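Local coordinates for protein DNA photolyase (Agrobacterium tumefaciens, PDB 4U63) that probably uses light to repair cyclobutane pyrimidine dimers in DNA, with a flavin cofactor and a methenyltetrahydrofolate antenna, at residues 31-36 with 64-69; 325-330 with 371-376; 345-350 with 420-425; 441-446 with 452-457. One frame throughout, in Å; residues are numbered along the deposited sequence. Where two conformers were deposited one is given.

Interaction 1 (31-36 with 64-69)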
loop_
_atom_site.group_PDB
_atom_site.type_symbol
_atom_site.label_atom_id
_atom_site.label_comp_id
_atom_site.label_asym_id
_atom_site.label_seq_id
_atom_site.Cartn_x
_atom_site.Cartn_y
_atom_site.Cartn_z
ATOM N N PHE A 31 9.496 -16.409 -2.800
ATOM C CA PHE A 31 8.663 -15.384 -2.156
ATOM C C PHE A 31 9.091 -13.973 -2.565
ATOM O O PHE A 31 10.293 -13.677 -2.630
ATOM C CB PHE A 31 8.779 -15.468 -0.624
ATOM C CG PHE A 31 7.995 -16.587 0.003
ATOM C CD1 PHE A 31 8.544 -17.855 0.132
ATOM C CD2 PHE A 31 6.714 -16.365 0.490
ATOM C CE1 PHE A 31 7.817 -18.883 0.728
ATOM C CE2 PHE A 31 5.990 -17.381 1.081
ATOM C CZ PHE A 31 6.542 -18.645 1.208
ATOM N N ARG A 32 8.105 -13.107 -2.818
ATOM C CA ARG A 32 8.342 -11.691 -3.125
ATOM C C ARG A 32 7.427 -10.792 -2.245
ATOM O O ARG A 32 7.800 -10.459 -1.124
ATOM C CB ARG A 32 8.155 -11.426 -4.622
ATOM C CG ARG A 32 9.180 -12.117 -5.530
ATOM C CD ARG A 32 8.766 -13.522 -5.950
ATOM N NE ARG A 32 7.578 -13.517 -6.790
ATOM C CZ ARG A 32 7.562 -13.200 -8.086
ATOM N NH1 ARG A 32 8.687 -12.853 -8.720
ATOM N NH2 ARG A 32 6.406 -13.217 -8.753
ATOM N N LYS A 33 6.244 -10.415 -2.716
ATOM C CA LYS A 33 5.293 -9.661 -1.875
ATOM C C LYS A 33 4.072 -10.558 -1.662
ATOM O O LYS A 33 2.936 -10.230 -2.023
ATOM C CB LYS A 33 4.938 -8.301 -2.474
ATOM C CG LYS A 33 6.128 -7.345 -2.537
ATOM C CD LYS A 33 5.744 -5.942 -2.987
ATOM C CE LYS A 33 6.910 -4.976 -2.769
ATOM N NZ LYS A 33 6.694 -3.617 -3.331
ATOM N N ASP A 34 4.352 -11.711 -1.071
ATOM C CA ASP A 34 3.353 -12.736 -0.801
ATOM C C ASP A 34 3.782 -13.461 0.465
ATOM O O ASP A 34 3.801 -14.683 0.522
ATOM C CB ASP A 34 3.282 -13.701 -1.979
ATOM C CG ASP A 34 4.627 -14.408 -2.249
ATOM O OD1 ASP A 34 5.676 -13.930 -1.755
ATOM O OD2 ASP A 34 4.632 -15.446 -2.947
ATOM N N LEU A 35 4.126 -12.690 1.489
ATOM C CA LEU A 35 4.806 -13.239 2.665
ATOM C C LEU A 35 3.808 -13.816 3.648
ATOM O O LEU A 35 3.561 -13.267 4.717
ATOM C CB LEU A 35 5.701 -12.171 3.298
ATOM C CG LEU A 35 6.686 -11.511 2.311
ATOM C CD1 LEU A 35 7.587 -10.526 3.046
ATOM C CD2 LEU A 35 7.524 -12.545 1.573
ATOM N N ARG A 36 3.250 -14.949 3.248
ATOM C CA ARG A 36 2.228 -15.651 3.998
ATOM C C ARG A 36 2.282 -17.135 3.646
ATOM O O ARG A 36 2.744 -17.507 2.557
ATOM C CB ARG A 36 0.855 -15.092 3.642
ATOM C CG ARG A 36 0.406 -15.382 2.212
ATOM C CD ARG A 36 -0.961 -14.787 1.885
ATOM N NE ARG A 36 -1.412 -15.247 0.573
ATOM C CZ ARG A 36 -1.084 -14.701 -0.598
ATOM N NH1 ARG A 36 -0.299 -13.629 -0.670
ATOM N NH2 ARG A 36 -1.553 -15.234 -1.712
ATOM N N GLY A 64 10.961 -4.833 -4.774
ATOM C CA GLY A 64 11.142 -4.850 -3.316
ATOM C C GLY A 64 10.435 -3.681 -2.647
ATOM O O GLY A 64 9.503 -3.109 -3.233
ATOM N N PRO A 65 10.872 -3.313 -1.412
ATOM C CA PRO A 65 10.211 -2.201 -0.706
ATOM C C PRO A 65 10.312 -0.905 -1.466
ATOM O O PRO A 65 11.377 -0.589 -2.001
ATOM C CB PRO A 65 11.000 -2.067 0.600
ATOM C CG PRO A 65 11.758 -3.310 0.749
ATOM C CD PRO A 65 11.994 -3.860 -0.622
ATOM N N LEU A 66 9.218 -0.155 -1.499
ATOM C CA LEU A 66 9.177 1.087 -2.247
ATOM C C LEU A 66 9.917 2.230 -1.536
ATOM O O LEU A 66 10.173 3.266 -2.154
ATOM C CB LEU A 66 7.723 1.483 -2.556
ATOM C CG LEU A 66 6.837 0.507 -3.366
ATOM C CD1 LEU A 66 5.722 1.281 -4.083
ATOM C CD2 LEU A 66 7.621 -0.320 -4.377
ATOM N N GLY A 67 10.271 2.048 -0.259
ATOM C CA GLY A 67 10.940 3.087 0.499
ATOM C C GLY A 67 11.316 2.696 1.910
ATOM O O GLY A 67 11.174 1.539 2.294
ATOM N N GLY A 68 11.790 3.679 2.670
ATOM C CA GLY A 68 12.303 3.478 4.042
ATOM C C GLY A 68 11.311 2.855 5.020
ATOM O O GLY A 68 11.647 1.922 5.738
ATOM N N ALA A 69 10.085 3.365 5.047
ATOM C CA ALA A 69 9.046 2.786 5.919
ATOM C C ALA A 69 8.753 1.319 5.563
ATOM O O ALA A 69 8.578 0.472 6.444
ATOM C CB ALA A 69 7.779 3.616 5.853
#
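The flat group at this contact is the peptide carbonyl of G64, and K33 approaches it from above its plane, tilted 48° out of it. K33 NZ gives a hydrogen bond of 2.9 Å to G64 O. The ring of F31 has its edge turned to the backbone instead, with D34 O and R36 O lying in its plane. The setting is the N-terminal alpha/beta photolyase domain, with its Rossmann-like parallel sheet. Residues 31-36 leave the end of strand 27-31. The other segment, 64-69, leads into helix 68-87.

K33 is the single bridge. Its CG stands beside the backbone N (chi1 -65°), and the chain runs on fully extended, so the amine spans the gap between the two loops. L66 crosses the end of this lysine at about a right angle. The methyl L66 CD2 lies 3.6 Å from K33 NZ, so one side of the amine faces carbon. The first loop is held separately. R32 N bonds to D34 OD1 within it, and the R32 guanidinium forms a salt bridge with D129 and cation-pi contacts with W30 and W117.

From L66 on, the chain borders the cofactors. The side chain of L66 comes within about 6 Å of the bound FAD. A69 touches the methenylfolate. G67 is the N-cap of helix 68-87, and G68 N, in the first turn, bonds to OD1 of D389, another residue of the folate pocket.

Interaction 2 (325-330 with 371-376). With SO4 (sulfate ion), chain M.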
loop_
_atom_site.group_PDB
_atom_site.type_symbol
_atom_site.label_atom_id
_atom_site.label_comp_id
_atom_site.label_asym_id
_atom_site.label_seq_id
_atom_site.Cartn_x
_atom_site.Cartn_y
_atom_site.Cartn_z
ATOM N N PHE A 325 1.521 21.583 -18.091
ATOM C CA PHE A 325 1.216 22.312 -16.865
ATOM C C PHE A 325 2.510 22.848 -16.264
ATOM O O PHE A 325 3.499 22.121 -16.191
ATOM C CB PHE A 325 0.500 21.410 -15.863
ATOM C CG PHE A 325 -0.276 22.160 -14.841
ATOM C CD1 PHE A 325 0.343 22.653 -13.706
ATOM C CD2 PHE A 325 -1.630 22.386 -15.016
ATOM C CE1 PHE A 325 -0.381 23.357 -12.759
ATOM C CE2 PHE A 325 -2.362 23.085 -14.075
ATOM C CZ PHE A 325 -1.737 23.575 -12.948
ATOM N N SER A 326 2.504 24.114 -15.847
ATOM C CA SER A 326 3.711 24.752 -15.304
ATOM C C SER A 326 3.709 24.698 -13.778
ATOM O O SER A 326 3.091 25.523 -13.110
ATOM C CB SER A 326 3.836 26.199 -15.791
ATOM O OG SER A 326 5.069 26.765 -15.366
ATOM N N TRP A 327 4.410 23.713 -13.231
ATOM C CA TRP A 327 4.472 23.538 -11.780
ATOM C C TRP A 327 5.469 24.521 -11.216
ATOM O O TRP A 327 6.425 24.896 -11.897
ATOM C CB TRP A 327 4.885 22.111 -11.415
ATOM C CG TRP A 327 3.965 21.082 -11.972
ATOM C CD1 TRP A 327 4.247 20.175 -12.944
ATOM C CD2 TRP A 327 2.597 20.869 -11.604
ATOM N NE1 TRP A 327 3.138 19.400 -13.203
ATOM C CE2 TRP A 327 2.113 19.807 -12.393
ATOM C CE3 TRP A 327 1.737 21.472 -10.681
ATOM C CZ2 TRP A 327 0.803 19.333 -12.289
ATOM C CZ3 TRP A 327 0.431 21.001 -10.573
ATOM C CH2 TRP A 327 -0.025 19.944 -11.375
ATOM N N ARG A 328 5.240 24.939 -9.979
ATOM C CA ARG A 328 6.177 25.824 -9.287
ATOM C C ARG A 328 7.464 25.104 -8.942
ATOM O O ARG A 328 7.452 23.923 -8.594
ATOM C CB ARG A 328 5.560 26.398 -8.011
ATOM C CG ARG A 328 4.637 27.569 -8.284
ATOM C CD ARG A 328 3.956 28.088 -7.028
ATOM N NE ARG A 328 4.910 28.536 -6.015
ATOM C CZ ARG A 328 5.602 29.671 -6.063
ATOM N NH1 ARG A 328 5.475 30.532 -7.087
ATOM N NH2 ARG A 328 6.444 29.964 -5.071
ATOM N N ASP A 329 8.572 25.832 -9.067
ATOM C CA ASP A 329 9.865 25.392 -8.575
ATOM C C ASP A 329 10.025 26.058 -7.217
ATOM O O ASP A 329 10.533 27.180 -7.117
ATOM C CB ASP A 329 10.980 25.803 -9.545
ATOM C CG ASP A 329 12.381 25.420 -9.053
ATOM O OD1 ASP A 329 12.515 24.677 -8.056
ATOM O OD2 ASP A 329 13.359 25.871 -9.680
ATOM N N ASP A 330 9.570 25.360 -6.174
ATOM C CA ASP A 330 9.548 25.898 -4.814
ATOM C C ASP A 330 9.794 24.774 -3.809
ATOM O O ASP A 330 8.876 24.281 -3.130
ATOM C CB ASP A 330 8.210 26.606 -4.558
ATOM C CG ASP A 330 8.204 27.431 -3.277
ATOM O OD1 ASP A 330 9.085 27.250 -2.405
ATOM O OD2 ASP A 330 7.290 28.270 -3.140
ATOM N N PHE A 371 -3.617 19.760 -1.387
ATOM C CA PHE A 371 -2.885 20.933 -0.935
ATOM C C PHE A 371 -1.557 21.108 -1.693
ATOM O O PHE A 371 -1.210 22.222 -2.105
ATOM C CB PHE A 371 -2.621 20.880 0.555
ATOM C CG PHE A 371 -2.115 22.177 1.107
ATOM C CD1 PHE A 371 -3.003 23.181 1.460
ATOM C CD2 PHE A 371 -0.751 22.413 1.249
ATOM C CE1 PHE A 371 -2.556 24.386 1.953
ATOM C CE2 PHE A 371 -0.293 23.624 1.752
ATOM C CZ PHE A 371 -1.196 24.613 2.105
ATOM N N LEU A 372 -0.829 20.012 -1.881
ATOM C CA LEU A 372 0.440 20.058 -2.606
ATOM C C LEU A 372 0.271 20.491 -4.063
ATOM O O LEU A 372 0.958 21.392 -4.538
ATOM C CB LEU A 372 1.115 18.683 -2.565
ATOM C CG LEU A 372 2.492 18.592 -3.216
ATOM C CD1 LEU A 372 3.485 19.468 -2.461
ATOM C CD2 LEU A 372 2.968 17.156 -3.270
ATOM N N ILE A 373 -0.671 19.848 -4.747
ATOM C CA ILE A 373 -0.878 20.027 -6.194
ATOM C C ILE A 373 -1.509 21.378 -6.515
ATOM O O ILE A 373 -1.099 22.060 -7.468
ATOM C CB ILE A 373 -1.784 18.890 -6.741
ATOM C CG1 ILE A 373 -1.067 17.540 -6.596
ATOM C CG2 ILE A 373 -2.184 19.128 -8.201
ATOM C CD1 ILE A 373 -1.990 16.347 -6.634
ATOM N N LYS A 374 -2.511 21.765 -5.733
ATOM C CA LYS A 374 -3.298 22.964 -6.042
ATOM C C LYS A 374 -2.873 24.181 -5.251
ATOM O O LYS A 374 -2.586 25.205 -5.835
ATOM C CB LYS A 374 -4.775 22.661 -5.873
ATOM C CG LYS A 374 -5.167 21.516 -6.792
ATOM C CD LYS A 374 -6.631 21.237 -6.789
ATOM C CE LYS A 374 -6.948 20.134 -7.777
ATOM N NZ LYS A 374 -8.396 19.867 -7.790
ATOM N N HIS A 375 -2.815 24.075 -3.933
ATOM C CA HIS A 375 -2.385 25.226 -3.125
ATOM C C HIS A 375 -0.921 25.584 -3.297
ATOM O O HIS A 375 -0.598 26.768 -3.342
ATOM C CB HIS A 375 -2.712 25.017 -1.652
ATOM C CG HIS A 375 -4.153 25.215 -1.344
ATOM N ND1 HIS A 375 -5.110 24.282 -1.671
ATOM C CD2 HIS A 375 -4.809 26.244 -0.763
ATOM C CE1 HIS A 375 -6.293 24.721 -1.295
ATOM N NE2 HIS A 375 -6.139 25.907 -0.745
ATOM N N LEU A 376 -0.039 24.586 -3.402
ATOM C CA LEU A 376 1.396 24.867 -3.609
ATOM C C LEU A 376 1.836 24.757 -5.077
ATOM O O LEU A 376 2.941 25.155 -5.419
ATOM C CB LEU A 376 2.257 23.965 -2.721
ATOM C CG LEU A 376 1.873 23.957 -1.241
ATOM C CD1 LEU A 376 2.802 23.047 -0.450
ATOM C CD2 LEU A 376 1.895 25.370 -0.665
HETATM S S SO4 M . 7.439 33.426 -6.014
HETATM O O1 SO4 M . 6.934 32.825 -4.758
HETATM O O2 SO4 M . 8.606 32.658 -6.504
HETATM O O3 SO4 M . 7.840 34.821 -5.751
HETATM O O4 SO4 M . 6.377 33.408 -7.044
HETATM O O HOH W 1 4.789 26.619 -3.920
#
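R328 and L376 bring their CA atoms to 7.5 Å, and W327 and I373 theirs to 8.5 Å, where an irregular loop passes the last turns of helix 362-375. The helix widens here into a pi-type turn, with L376 N bonded to F371 O. The contact has an apolar half and a polar half.

W327 and I373 make the apolar half. Their side chains lie side by side and point the same way. W327 CH2 meets the methyl I373 CG2 at 3.9 Å. The neighbouring W327 CZ3 brings the ring edge to I373 O at 3.6 Å. F325 CD1, from the same loop, lies 3.3 Å above one face of the indole, toward its rim.

R328 makes the polar half. Its CD rests 3.5 Å from L376 O. A bend at chi3 (59°) turns the guanidinium, and L376 O stays at its edge. One water joins the three groups: it accepts from R328 NE and donates to L376 O and D330 OD2. R328 NH2 also forms a salt bridge of 2.7 Å to D330 OD2. NH1 and NH2 both bond to a sulfate, probably from the crystallisation liquor. D330 is in addition the N-cap of helix 331-338.

I373 also packs on helix 398-407 and lies about 7 Å from the FAD. The contact thus ties a loop to a helix of the all-helical FAD-binding domain of photolyases.

Interaction 3 (345-350 with 420-425)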
loop_
_atom_site.group_PDB
_atom_site.type_symbol
_atom_site.label_atom_id
_atom_site.label_comp_id
_atom_site.label_asym_id
_atom_site.label_seq_id
_atom_site.Cartn_x
_atom_site.Cartn_y
_atom_site.Cartn_z
ATOM N N PRO A 345 -3.851 23.372 9.835
ATOM C CA PRO A 345 -3.782 22.258 10.804
ATOM C C PRO A 345 -4.137 20.865 10.285
ATOM O O PRO A 345 -3.452 19.918 10.615
ATOM C CB PRO A 345 -4.744 22.704 11.894
ATOM C CG PRO A 345 -4.591 24.190 11.886
ATOM C CD PRO A 345 -4.519 24.546 10.429
ATOM N N ILE A 346 -5.186 20.737 9.485
ATOM C CA ILE A 346 -5.587 19.405 9.005
ATOM C C ILE A 346 -4.505 18.790 8.109
ATOM O O ILE A 346 -4.249 17.590 8.172
ATOM C CB ILE A 346 -6.985 19.421 8.324
ATOM C CG1 ILE A 346 -7.480 18.004 8.029
ATOM C CG2 ILE A 346 -6.993 20.239 7.040
ATOM C CD1 ILE A 346 -7.732 17.167 9.256
ATOM N N VAL A 347 -3.867 19.631 7.292
ATOM C CA VAL A 347 -2.782 19.193 6.412
ATOM C C VAL A 347 -1.597 18.772 7.270
ATOM O O VAL A 347 -1.034 17.692 7.096
ATOM C CB VAL A 347 -2.370 20.312 5.432
ATOM C CG1 VAL A 347 -1.116 19.934 4.640
ATOM C CG2 VAL A 347 -3.528 20.630 4.494
ATOM N N ASP A 348 -1.247 19.629 8.218
ATOM C CA ASP A 348 -0.117 19.357 9.109
ATOM C C ASP A 348 -0.320 18.098 9.947
ATOM O O ASP A 348 0.594 17.288 10.088
ATOM C CB ASP A 348 0.186 20.581 9.957
ATOM C CG ASP A 348 0.703 21.746 9.115
ATOM O OD1 ASP A 348 1.096 21.512 7.945
ATOM O OD2 ASP A 348 0.725 22.885 9.604
ATOM N N ALA A 349 -1.528 17.914 10.464
ATOM C CA ALA A 349 -1.864 16.695 11.196
ATOM C C ALA A 349 -1.602 15.443 10.351
ATOM O O ALA A 349 -0.969 14.503 10.815
ATOM C CB ALA A 349 -3.307 16.746 11.670
ATOM N N GLY A 350 -2.072 15.443 9.098
ATOM C CA GLY A 350 -1.844 14.322 8.196
ATOM C C GLY A 350 -0.380 14.017 7.953
ATOM O O GLY A 350 0.057 12.863 8.063
ATOM N N PHE A 420 -11.158 22.880 -2.870
ATOM C CA PHE A 420 -11.722 23.217 -1.566
ATOM C C PHE A 420 -10.670 23.703 -0.617
ATOM O O PHE A 420 -9.497 23.322 -0.705
ATOM C CB PHE A 420 -12.418 22.032 -0.925
ATOM C CG PHE A 420 -13.484 21.450 -1.769
ATOM C CD1 PHE A 420 -14.703 22.086 -1.902
ATOM C CD2 PHE A 420 -13.267 20.268 -2.437
ATOM C CE1 PHE A 420 -15.694 21.546 -2.688
ATOM C CE2 PHE A 420 -14.249 19.722 -3.226
ATOM C CZ PHE A 420 -15.463 20.362 -3.353
ATOM N N ASN A 421 -11.135 24.542 0.301
ATOM C CA ASN A 421 -10.333 25.052 1.376
ATOM C C ASN A 421 -10.076 23.914 2.367
ATOM O O ASN A 421 -11.022 23.284 2.835
ATOM C CB ASN A 421 -11.071 26.201 2.063
ATOM C CG ASN A 421 -10.166 27.046 2.927
ATOM O OD1 ASN A 421 -9.157 26.573 3.437
ATOM N ND2 ASN A 421 -10.526 28.316 3.093
ATOM N N PRO A 422 -8.796 23.636 2.677
ATOM C CA PRO A 422 -8.464 22.652 3.715
ATOM C C PRO A 422 -9.154 22.940 5.048
ATOM O O PRO A 422 -9.478 22.018 5.785
ATOM C CB PRO A 422 -6.953 22.806 3.886
ATOM C CG PRO A 422 -6.461 23.457 2.651
ATOM C CD PRO A 422 -7.596 24.178 2.007
ATOM N N ILE A 423 -9.367 24.218 5.337
ATOM C CA ILE A 423 -10.008 24.647 6.579
ATOM C C ILE A 423 -11.418 24.074 6.655
ATOM O O ILE A 423 -11.800 23.497 7.667
ATOM C CB ILE A 423 -10.069 26.185 6.678
ATOM C CG1 ILE A 423 -8.661 26.786 6.654
ATOM C CG2 ILE A 423 -10.781 26.648 7.950
ATOM C CD1 ILE A 423 -8.620 28.157 6.017
ATOM N N LEU A 424 -12.171 24.240 5.573
ATOM C CA LEU A 424 -13.546 23.743 5.481
ATOM C C LEU A 424 -13.596 22.213 5.511
ATOM O O LEU A 424 -14.452 21.624 6.173
ATOM C CB LEU A 424 -14.217 24.260 4.201
ATOM C CG LEU A 424 -14.384 25.777 4.068
ATOM C CD1 LEU A 424 -14.844 26.138 2.662
ATOM C CD2 LEU A 424 -15.353 26.311 5.109
ATOM N N GLN A 425 -12.682 21.574 4.786
ATOM C CA GLN A 425 -12.558 20.113 4.831
ATOM C C GLN A 425 -12.277 19.632 6.264
ATOM O O GLN A 425 -12.905 18.690 6.742
ATOM C CB GLN A 425 -11.473 19.636 3.866
ATOM C CG GLN A 425 -11.906 19.668 2.408
ATOM C CD GLN A 425 -12.697 18.430 2.010
ATOM O OE1 GLN A 425 -12.227 17.295 2.187
ATOM N NE2 GLN A 425 -13.889 18.633 1.472
#
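I346 and V347 both meet P422, the first residue of helix 422-429. N421, just before it, is the N-cap of this helix. Its OD1 accepts a hydrogen bond of 3.0 Å from I423 N, which reaches the amide oxygen from above the amide plane. This is an N-cap bond at the start of the helix.

P422 then carries the contact. Its CB lies 4.1 Å from I346 CG2 and the same distance from V347 CG2, so one ring carbon touches a methyl from each of two successive residues. P422 and V347 lie side by side and point the same way. I346 also approaches the backbone: its CG2 comes to 3.3 Å from P422 O. That methyl sits between the backbone N and the carbonyl carbon of I346, while CG1 is anti to the N (chi1 -171°). The touching branch is therefore the short one.

After P422 the chain turns from the partner. The CB of I423 points away from 345-350, and its side chain packs on F455. The Q425 side chain runs off to R363 and I367.

F371 and H375 of helix 362-375 also pack on P422, and F371 meets V347 as well. The first turns of two helices meet, mainly through apolar groups, with a third helix beside them. This is close helix packing within the FAD-binding domain of a photolyase, about 12 Å from the cofactor at V347.

Interaction 4 (441-446 with 452-457)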
loop_
_atom_site.group_PDB
_atom_site.type_symbol
_atom_site.label_atom_id
_atom_site.label_comp_id
_atom_site.label_asym_id
_atom_site.label_seq_id
_atom_site.Cartn_x
_atom_site.Cartn_y
_atom_site.Cartn_z
ATOM N N PRO A 441 -0.385 18.792 18.758
ATOM C CA PRO A 441 -0.730 19.014 20.168
ATOM C C PRO A 441 -0.480 20.431 20.674
ATOM O O PRO A 441 -1.078 20.828 21.655
ATOM C CB PRO A 441 0.165 18.013 20.909
ATOM C CG PRO A 441 1.338 17.840 20.014
ATOM C CD PRO A 441 0.743 17.847 18.636
ATOM N N GLU A 442 0.384 21.186 20.013
ATOM C CA GLU A 442 0.557 22.604 20.350
ATOM C C GLU A 442 -0.723 23.446 20.175
ATOM O O GLU A 442 -0.817 24.533 20.726
ATOM C CB GLU A 442 1.694 23.231 19.546
ATOM C CG GLU A 442 1.511 23.207 18.039
ATOM C CD GLU A 442 2.158 22.005 17.392
ATOM O OE1 GLU A 442 1.901 20.868 17.848
ATOM O OE2 GLU A 442 2.914 22.198 16.420
ATOM N N LEU A 443 -1.685 22.949 19.392
ATOM C CA LEU A 443 -2.998 23.587 19.263
ATOM C C LEU A 443 -4.085 23.024 20.222
ATOM O O LEU A 443 -5.231 23.441 20.141
ATOM C CB LEU A 443 -3.474 23.484 17.799
ATOM C CG LEU A 443 -2.521 24.103 16.773
ATOM C CD1 LEU A 443 -3.067 23.935 15.362
ATOM C CD2 LEU A 443 -2.265 25.573 17.070
ATOM N N GLU A 444 -3.703 22.110 21.117
ATOM C CA GLU A 444 -4.633 21.413 22.040
ATOM C C GLU A 444 -5.675 22.308 22.719
ATOM O O GLU A 444 -6.843 21.919 22.839
ATOM C CB GLU A 444 -3.818 20.659 23.117
ATOM C CG GLU A 444 -4.591 20.154 24.339
ATOM C CD GLU A 444 -5.655 19.121 24.005
ATOM O OE1 GLU A 444 -5.407 18.251 23.144
ATOM O OE2 GLU A 444 -6.743 19.174 24.614
ATOM N N LYS A 445 -5.255 23.487 23.171
ATOM C CA LYS A 445 -6.137 24.356 23.965
ATOM C C LYS A 445 -7.078 25.247 23.166
ATOM O O LYS A 445 -7.971 25.856 23.748
ATOM C CB LYS A 445 -5.307 25.196 24.934
ATOM C CG LYS A 445 -4.452 24.346 25.860
ATOM C CD LYS A 445 -4.157 25.050 27.173
ATOM C CE LYS A 445 -3.292 24.184 28.073
ATOM N NZ LYS A 445 -3.482 24.531 29.508
ATOM N N LEU A 446 -6.889 25.330 21.847
ATOM C CA LEU A 446 -7.798 26.110 21.011
ATOM C C LEU A 446 -9.171 25.468 20.965
ATOM O O LEU A 446 -9.296 24.242 20.913
ATOM C CB LEU A 446 -7.291 26.249 19.577
ATOM C CG LEU A 446 -6.226 27.290 19.259
ATOM C CD1 LEU A 446 -5.943 27.224 17.765
ATOM C CD2 LEU A 446 -6.642 28.701 19.673
ATOM N N HIS A 452 -9.072 24.776 13.280
ATOM C CA HIS A 452 -8.682 24.590 11.866
ATOM C C HIS A 452 -8.207 25.858 11.176
ATOM O O HIS A 452 -7.761 25.803 10.032
ATOM C CB HIS A 452 -9.836 23.974 11.078
ATOM C CG HIS A 452 -10.110 22.564 11.466
ATOM N ND1 HIS A 452 -9.266 21.530 11.126
ATOM C CD2 HIS A 452 -11.114 22.014 12.188
ATOM C CE1 HIS A 452 -9.747 20.400 11.611
ATOM N NE2 HIS A 452 -10.864 20.668 12.263
ATOM N N LYS A 453 -8.312 26.989 11.871
ATOM C CA LYS A 453 -7.889 28.279 11.345
ATOM C C LYS A 453 -7.337 29.156 12.479
ATOM O O LYS A 453 -7.887 30.212 12.774
ATOM C CB LYS A 453 -9.059 28.960 10.607
ATOM C CG LYS A 453 -10.384 29.031 11.377
ATOM C CD LYS A 453 -11.523 29.419 10.446
ATOM C CE LYS A 453 -12.767 29.864 11.200
ATOM N NZ LYS A 453 -13.384 28.757 11.979
ATOM N N PRO A 454 -6.227 28.718 13.115
ATOM C CA PRO A 454 -5.670 29.488 14.241
ATOM C C PRO A 454 -5.260 30.920 13.850
ATOM O O PRO A 454 -5.256 31.816 14.693
ATOM C CB PRO A 454 -4.455 28.657 14.680
ATOM C CG PRO A 454 -4.122 27.780 13.523
ATOM C CD PRO A 454 -5.401 27.539 12.784
ATOM N N PHE A 455 -4.937 31.111 12.576
ATOM C CA PHE A 455 -4.588 32.430 12.011
ATOM C C PHE A 455 -5.751 33.435 11.925
ATOM O O PHE A 455 -5.512 34.612 11.697
ATOM C CB PHE A 455 -3.946 32.268 10.620
ATOM C CG PHE A 455 -4.760 31.439 9.667
ATOM C CD1 PHE A 455 -5.735 32.021 8.872
ATOM C CD2 PHE A 455 -4.553 30.064 9.573
ATOM C CE1 PHE A 455 -6.481 31.250 7.998
ATOM C CE2 PHE A 455 -5.294 29.291 8.706
ATOM C CZ PHE A 455 -6.259 29.885 7.920
ATOM N N GLU A 456 -6.991 32.967 12.085
ATOM C CA GLU A 456 -8.160 33.853 12.158
ATOM C C GLU A 456 -8.558 34.182 13.601
ATOM O O GLU A 456 -9.412 35.048 13.826
ATOM C CB GLU A 456 -9.353 33.238 11.418
ATOM C CG GLU A 456 -9.199 33.269 9.906
ATOM C CD GLU A 456 -10.450 32.846 9.157
ATOM O OE1 GLU A 456 -11.557 32.845 9.744
ATOM O OE2 GLU A 456 -10.323 32.520 7.963
ATOM N N ALA A 457 -7.944 33.502 14.571
ATOM C CA ALA A 457 -8.272 33.698 15.982
ATOM C C ALA A 457 -7.759 35.053 16.486
ATOM O O ALA A 457 -6.770 35.572 15.959
ATOM C CB ALA A 457 -7.689 32.566 16.817
#
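L446 and L443 both bring a methyl to P454, and L446 makes the closer approach. Its CD1 lies 3.7 Å from P454 CB. The side chain of L446 has CG beside the backbone N (chi1 -80°) and CD1 anti to CA (chi2 -179°). This stretches the branch out, and the L446 and P454 side chains cross at about a right angle. L443 takes a similar form, with chi1 at -58°. Its CD1 reaches P454 CG at 4.4 Å, a looser touch.

The two leucines start and finish a type I beta turn, L443 to L446, closed by a bond from L446 N to L443 O. The turn sets both side chains toward the same partner. The surroundings belong to the helical FAD-binding domain. The short helix 448-451 joins the two segments; its I451 packs on both leucines, and Y473 touches P454.

P454 has its CB turned toward the leucines. The residues on either side of it look elsewhere. K453 points away and pairs with E427 in a salt bridge. F455 offers one ring face to K453 CB.

In the fold
Interaction 1 stands apart, in the alpha/beta domain and at the surface, its centre 31 to 39 Å from the centres of the other three. It rests on one lysine-to-carbonyl bond. The others lie in the FAD-binding domain. Interactions 3 and 4 are both buried, each with a proline as the shared partner; interaction 4 is apolar throughout, while interaction 3 also sets a methyl against a backbone carbonyl. Interaction 2 is partly buried and mixes apolar packing with a water bridge. Helices 345-357 and 362-375, which follow each other in the chain, join interactions 2 and 3. P345 against P454 joins interactions 3 and 4. Interactions 2 and 4 stay about 9 Å apart at their nearest atoms; interaction 3 touches both.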